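Local atomic coordinates of aeromonas extracellular serine protease (Aeromonas sobria, PDB entry 3WQB), a protein that cleaves peptide bonds that follow two basic residues, one of them lysine, as a secreted calcium-binding serine protease of the furin subfamily and probable virulence factor. Residues L256-Y270 with N333-M346. The protein carries 1 engineered substitution. Residues are numbered along the deposited sequence; the frame is centred on the assembly and turned at random.
Sequences LVVSALNADGVRSSY and NGTASATPSTSGAM. Engineered in segment 333-346: Ala336 (natural residue Ser).
Val258 and Ala338 form the middle of the contact between strand 256-261, part of the parallel sheet of the subtilisin fold, and helix 335-346, which carries the predicted charge-relay serine position. CG2 of Val258 packs on Ala338 CB at 3.8 Å; the valine and Thr339 side chains lie roughly perpendicular. The Val258 and Thr342 side chains lie alongside each other, pointing opposite ways, with Val258 CG1 3.4 Å from Thr342 OG1. This split of the two methyls follows from a chi1 of -59°, which sets CG1 anti to the carbonyl carbon and CG2 between N and C. Ala260 meets the Thr335 methyl, CB to CG2 at 3.9 Å, and at the far end Leu256 CD1 and Met346 CE approach tip to tip, Met346 being bent at both chi2 and chi3.

The hydroxyls of Thr339 and Thr342 donate to Thr335 O and Ala338 O, one turn back, so their protons are spent within the helix where the oxygens meet the Val258 methyls. Thr339 also packs on Ile213 and Ala215 of the neighbouring strand 211-215.

Before the helix, Gly334 holds the N-cap position, and its N donates to Tyr270 OH (2.8 Å, 138° at the hydrogen). Asn333 ND2 is hydrogen-bonded to Glu285 O, and Asn218 OD1 accepts from Thr335 N. Engineered Ala336, serine in the natural enzyme and predicted as the charge-relay nucleophile, points away from the strand and touches His115. Ser268 CB sits over one face of the Tyr270 ring, 3.5 Å above its plane and offset toward the rim.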
loop_
_atom_site.group_PDB
_atom_site.type_symbol
_atom_site.label_atom_id
_atom_site.label_comp_id
_atom_site.label_asym_id
_atom_site.label_seq_id
_atom_site.Cartn_x
_atom_site.Cartn_y
_atom_site.Cartn_z
ATOM N N LEU A 256 -2.619 -6.753 1.806
ATOM C CA LEU A 256 -1.286 -7.253 2.097
ATOM C C LEU A 256 -0.319 -6.176 1.605
ATOM O O LEU A 256 -0.148 -5.996 0.392
ATOM C CB LEU A 256 -1.053 -8.584 1.367
ATOM C CG LEU A 256 0.163 -9.429 1.775
ATOM C CD1 LEU A 256 0.076 -10.824 1.183
ATOM C CD2 LEU A 256 1.460 -8.755 1.346
ATOM N N VAL A 257 0.287 -5.456 2.543
ATOM C CA VAL A 257 1.110 -4.287 2.214
ATOM C C VAL A 257 2.573 -4.692 2.044
ATOM O O VAL A 257 3.122 -5.416 2.878
ATOM C CB VAL A 257 0.952 -3.169 3.263
ATOM C CG1 VAL A 257 1.713 -1.931 2.836
ATOM C CG2 VAL A 257 -0.520 -2.801 3.455
ATOM N N VAL A 258 3.196 -4.239 0.949
ATOM C CA VAL A 258 4.559 -4.673 0.622
ATOM C C VAL A 258 5.542 -3.535 0.459
ATOM O O VAL A 258 5.222 -2.498 -0.127
ATOM C CB VAL A 258 4.607 -5.588 -0.630
ATOM C CG1 VAL A 258 3.760 -6.821 -0.419
ATOM C CG2 VAL A 258 4.161 -4.855 -1.873
ATOM N N SER A 259 6.739 -3.755 0.984
ATOM C CA SER A 259 7.862 -2.861 0.743
ATOM C C SER A 259 8.724 -3.379 -0.417
ATOM O O SER A 259 8.602 -4.534 -0.837
ATOM C CB SER A 259 8.700 -2.734 2.004
ATOM O OG SER A 259 9.272 -3.978 2.370
ATOM N N ALA A 260 9.599 -2.513 -0.928
ATOM C CA ALA A 260 10.411 -2.841 -2.085
ATOM C C ALA A 260 11.854 -3.126 -1.692
ATOM O O ALA A 260 12.457 -2.411 -0.867
ATOM C CB ALA A 260 10.383 -1.702 -3.087
ATOM N N LEU A 261 12.405 -4.155 -2.334
ATOM C CA LEU A 261 13.796 -4.584 -2.178
ATOM C C LEU A 261 14.557 -4.345 -3.480
ATOM O O LEU A 261 14.003 -4.516 -4.569
ATOM C CB LEU A 261 13.826 -6.090 -1.859
ATOM C CG LEU A 261 15.197 -6.689 -1.535
ATOM C CD1 LEU A 261 15.268 -7.039 -0.055
ATOM C CD2 LEU A 261 15.484 -7.908 -2.407
ATOM N N ASN A 262 15.825 -3.948 -3.367
ATOM C CA ASN A 262 16.661 -3.785 -4.564
ATOM C C ASN A 262 17.519 -5.011 -4.871
ATOM O O ASN A 262 17.505 -6.004 -4.129
ATOM C CB ASN A 262 17.484 -2.492 -4.523
ATOM C CG ASN A 262 18.569 -2.504 -3.470
ATOM O OD1 ASN A 262 19.093 -3.556 -3.098
ATOM N ND2 ASN A 262 18.954 -1.315 -3.020
ATOM N N ALA A 263 18.241 -4.953 -5.986
ATOM C CA ALA A 263 19.043 -6.087 -6.437
ATOM C C ALA A 263 20.232 -6.433 -5.537
ATOM O O ALA A 263 20.823 -7.505 -5.692
ATOM C CB ALA A 263 19.482 -5.900 -7.887
ATOM N N ASP A 264 20.586 -5.514 -4.631
ATOM C CA ASP A 264 21.632 -5.751 -3.632
ATOM C C ASP A 264 21.099 -6.447 -2.383
ATOM O O ASP A 264 21.866 -6.754 -1.470
ATOM C CB ASP A 264 22.280 -4.434 -3.220
ATOM C CG ASP A 264 22.939 -3.727 -4.374
ATOM O OD1 ASP A 264 23.668 -4.394 -5.135
ATOM O OD2 ASP A 264 22.734 -2.501 -4.520
ATOM N N GLY A 265 19.792 -6.696 -2.339
ATOM C CA GLY A 265 19.192 -7.383 -1.199
ATOM C C GLY A 265 18.883 -6.538 0.013
ATOM O O GLY A 265 18.737 -7.067 1.113
ATOM N N VAL A 266 18.798 -5.226 -0.174
ATOM C CA VAL A 266 18.376 -4.339 0.903
ATOM C C VAL A 266 17.187 -3.507 0.440
ATOM O O VAL A 266 16.867 -3.465 -0.754
ATOM C CB VAL A 266 19.534 -3.453 1.415
ATOM C CG1 VAL A 266 20.690 -4.322 1.905
ATOM C CG2 VAL A 266 19.983 -2.450 0.345
ATOM N N ARG A 267 16.544 -2.843 1.389
ATOM C CA ARG A 267 15.412 -1.973 1.096
ATOM C C ARG A 267 15.754 -1.012 -0.038
ATOM O O ARG A 267 16.792 -0.340 0.002
ATOM C CB ARG A 267 15.061 -1.158 2.331
ATOM C CG ARG A 267 13.750 -0.411 2.207
ATOM C CD ARG A 267 13.734 0.834 3.091
ATOM N NE ARG A 267 14.535 1.934 2.539
ATOM C CZ ARG A 267 15.473 2.611 3.196
ATOM N NH1 ARG A 267 16.112 3.608 2.584
ATOM N NH2 ARG A 267 15.790 2.300 4.448
ATOM N N SER A 268 14.885 -0.928 -1.039
ATOM C CA SER A 268 15.061 0.073 -2.078
ATOM C C SER A 268 15.096 1.432 -1.400
ATOM O O SER A 268 14.354 1.670 -0.442
ATOM C CB SER A 268 13.917 0.008 -3.078
ATOM O OG SER A 268 13.888 -1.248 -3.716
ATOM N N SER A 269 15.976 2.305 -1.882
ATOM C CA SER A 269 16.217 3.608 -1.279
ATOM C C SER A 269 14.931 4.327 -0.860
ATOM O O SER A 269 14.843 4.842 0.252
ATOM C CB SER A 269 17.019 4.476 -2.261
ATOM O OG SER A 269 16.342 4.613 -3.501
ATOM N N TYR A 270 13.944 4.321 -1.755
ATOM C CA TYR A 270 12.718 5.101 -1.616
ATOM C C TYR A 270 11.610 4.419 -0.794
ATOM O O TYR A 270 10.617 5.064 -0.463
ATOM C CB TYR A 270 12.160 5.411 -3.019
ATOM C CG TYR A 270 12.072 4.159 -3.856
ATOM C CD1 TYR A 270 11.076 3.217 -3.617
ATOM C CD2 TYR A 270 13.033 3.872 -4.831
ATOM C CE1 TYR A 270 11.012 2.036 -4.345
ATOM C CE2 TYR A 270 12.975 2.701 -5.577
ATOM C CZ TYR A 270 11.964 1.782 -5.321
ATOM O OH TYR A 270 11.877 0.606 -6.033
ATOM N N ASN A 333 9.832 0.408 -11.471
ATOM C CA ASN A 333 10.388 0.291 -10.130
ATOM C C ASN A 333 9.315 0.552 -9.073
ATOM O O ASN A 333 8.120 0.507 -9.360
ATOM C CB ASN A 333 11.562 1.264 -9.966
ATOM C CG ASN A 333 11.119 2.709 -9.971
ATOM O OD1 ASN A 333 9.960 3.009 -10.261
ATOM N ND2 ASN A 333 12.035 3.618 -9.635
ATOM N N GLY A 334 9.749 0.803 -7.845
ATOM C CA GLY A 334 8.857 1.257 -6.798
ATOM C C GLY A 334 8.194 0.149 -6.013
ATOM O O GLY A 334 8.311 -1.042 -6.334
ATOM N N THR A 335 7.498 0.552 -4.961
ATOM C CA THR A 335 6.592 -0.385 -4.326
ATOM C C THR A 335 5.506 -0.792 -5.326
ATOM O O THR A 335 4.873 -1.836 -5.152
ATOM C CB THR A 335 6.042 0.121 -2.982
ATOM O OG1 THR A 335 5.430 1.408 -3.146
ATOM C CG2 THR A 335 7.148 0.183 -1.942
ATOM N N ALA A 336 5.329 -0.009 -6.396
ATOM C CA ALA A 336 4.443 -0.435 -7.501
ATOM C C ALA A 336 4.963 -1.627 -8.281
ATOM O O ALA A 336 4.210 -2.199 -9.068
ATOM C CB ALA A 336 4.182 0.666 -8.474
ATOM N N SER A 337 6.241 -1.968 -8.103
ATOM C CA SER A 337 6.827 -3.194 -8.655
ATOM C C SER A 337 6.868 -4.320 -7.626
ATOM O O SER A 337 6.724 -5.485 -7.973
ATOM C CB SER A 337 8.230 -2.906 -9.185
ATOM O OG SER A 337 8.154 -2.153 -10.384
ATOM N N ALA A 338 7.065 -3.969 -6.357
ATOM C CA ALA A 338 6.982 -4.953 -5.280
ATOM C C ALA A 338 5.586 -5.573 -5.224
ATOM O O ALA A 338 5.432 -6.766 -4.943
ATOM C CB ALA A 338 7.337 -4.319 -3.963
ATOM N N THR A 339 4.583 -4.751 -5.522
ATOM C CA THR A 339 3.194 -5.183 -5.482
ATOM C C THR A 339 2.913 -6.293 -6.510
ATOM O O THR A 339 2.457 -7.366 -6.109
ATOM C CB THR A 339 2.245 -3.955 -5.581
ATOM O OG1 THR A 339 2.488 -3.097 -4.458
ATOM C CG2 THR A 339 0.795 -4.380 -5.554
ATOM N N PRO A 340 3.216 -6.072 -7.817
ATOM C CA PRO A 340 3.000 -7.169 -8.779
ATOM C C PRO A 340 3.953 -8.345 -8.575
ATOM O O PRO A 340 3.615 -9.463 -8.934
ATOM C CB PRO A 340 3.226 -6.501 -10.148
ATOM C CG PRO A 340 4.055 -5.284 -9.851
ATOM C CD PRO A 340 3.516 -4.810 -8.515
ATOM N N SER A 341 5.129 -8.096 -8.007
ATOM C CA SER A 341 6.000 -9.211 -7.620
ATOM C C SER A 341 5.294 -10.144 -6.637
ATOM O O SER A 341 5.379 -11.361 -6.756
ATOM C CB SER A 341 7.321 -8.696 -7.056
ATOM O OG SER A 341 8.062 -8.028 -8.062
ATOM N N THR A 342 4.579 -9.548 -5.692
ATOM C CA THR A 342 3.803 -10.286 -4.708
ATOM C C THR A 342 2.532 -10.884 -5.319
ATOM O O THR A 342 2.192 -12.027 -5.021
ATOM C CB THR A 342 3.485 -9.378 -3.505
ATOM O OG1 THR A 342 4.718 -8.861 -2.984
ATOM C CG2 THR A 342 2.751 -10.130 -2.409
ATOM N N SER A 343 1.850 -10.125 -6.183
ATOM C CA SER A 343 0.675 -10.635 -6.909
ATOM C C SER A 343 1.035 -11.881 -7.705
ATOM O O SER A 343 0.304 -12.868 -7.691
ATOM C CB SER A 343 0.100 -9.556 -7.836
ATOM O OG SER A 343 -0.442 -8.493 -7.068
ATOM N N GLY A 344 2.162 -11.830 -8.408
ATOM C CA GLY A 344 2.659 -12.974 -9.158
ATOM C C GLY A 344 2.986 -14.154 -8.259
ATOM O O GLY A 344 2.595 -15.286 -8.553
ATOM N N ALA A 345 3.663 -13.896 -7.139
ATOM C CA ALA A 345 3.996 -14.949 -6.173
ATOM C C ALA A 345 2.723 -15.615 -5.642
ATOM O O ALA A 345 2.630 -16.844 -5.556
ATOM C CB ALA A 345 4.818 -14.381 -5.023
ATOM N N MET A 346 1.748 -14.783 -5.283
ATOM C CA MET A 346 0.450 -15.250 -4.841
ATOM C C MET A 346 -0.215 -16.122 -5.908
ATOM O O MET A 346 -0.754 -17.188 -5.601
ATOM C CB MET A 346 -0.433 -14.053 -4.502
ATOM C CG MET A 346 -1.709 -14.400 -3.768
ATOM S SD MET A 346 -1.425 -15.037 -2.097
ATOM C CE MET A 346 -0.955 -13.592 -1.153
#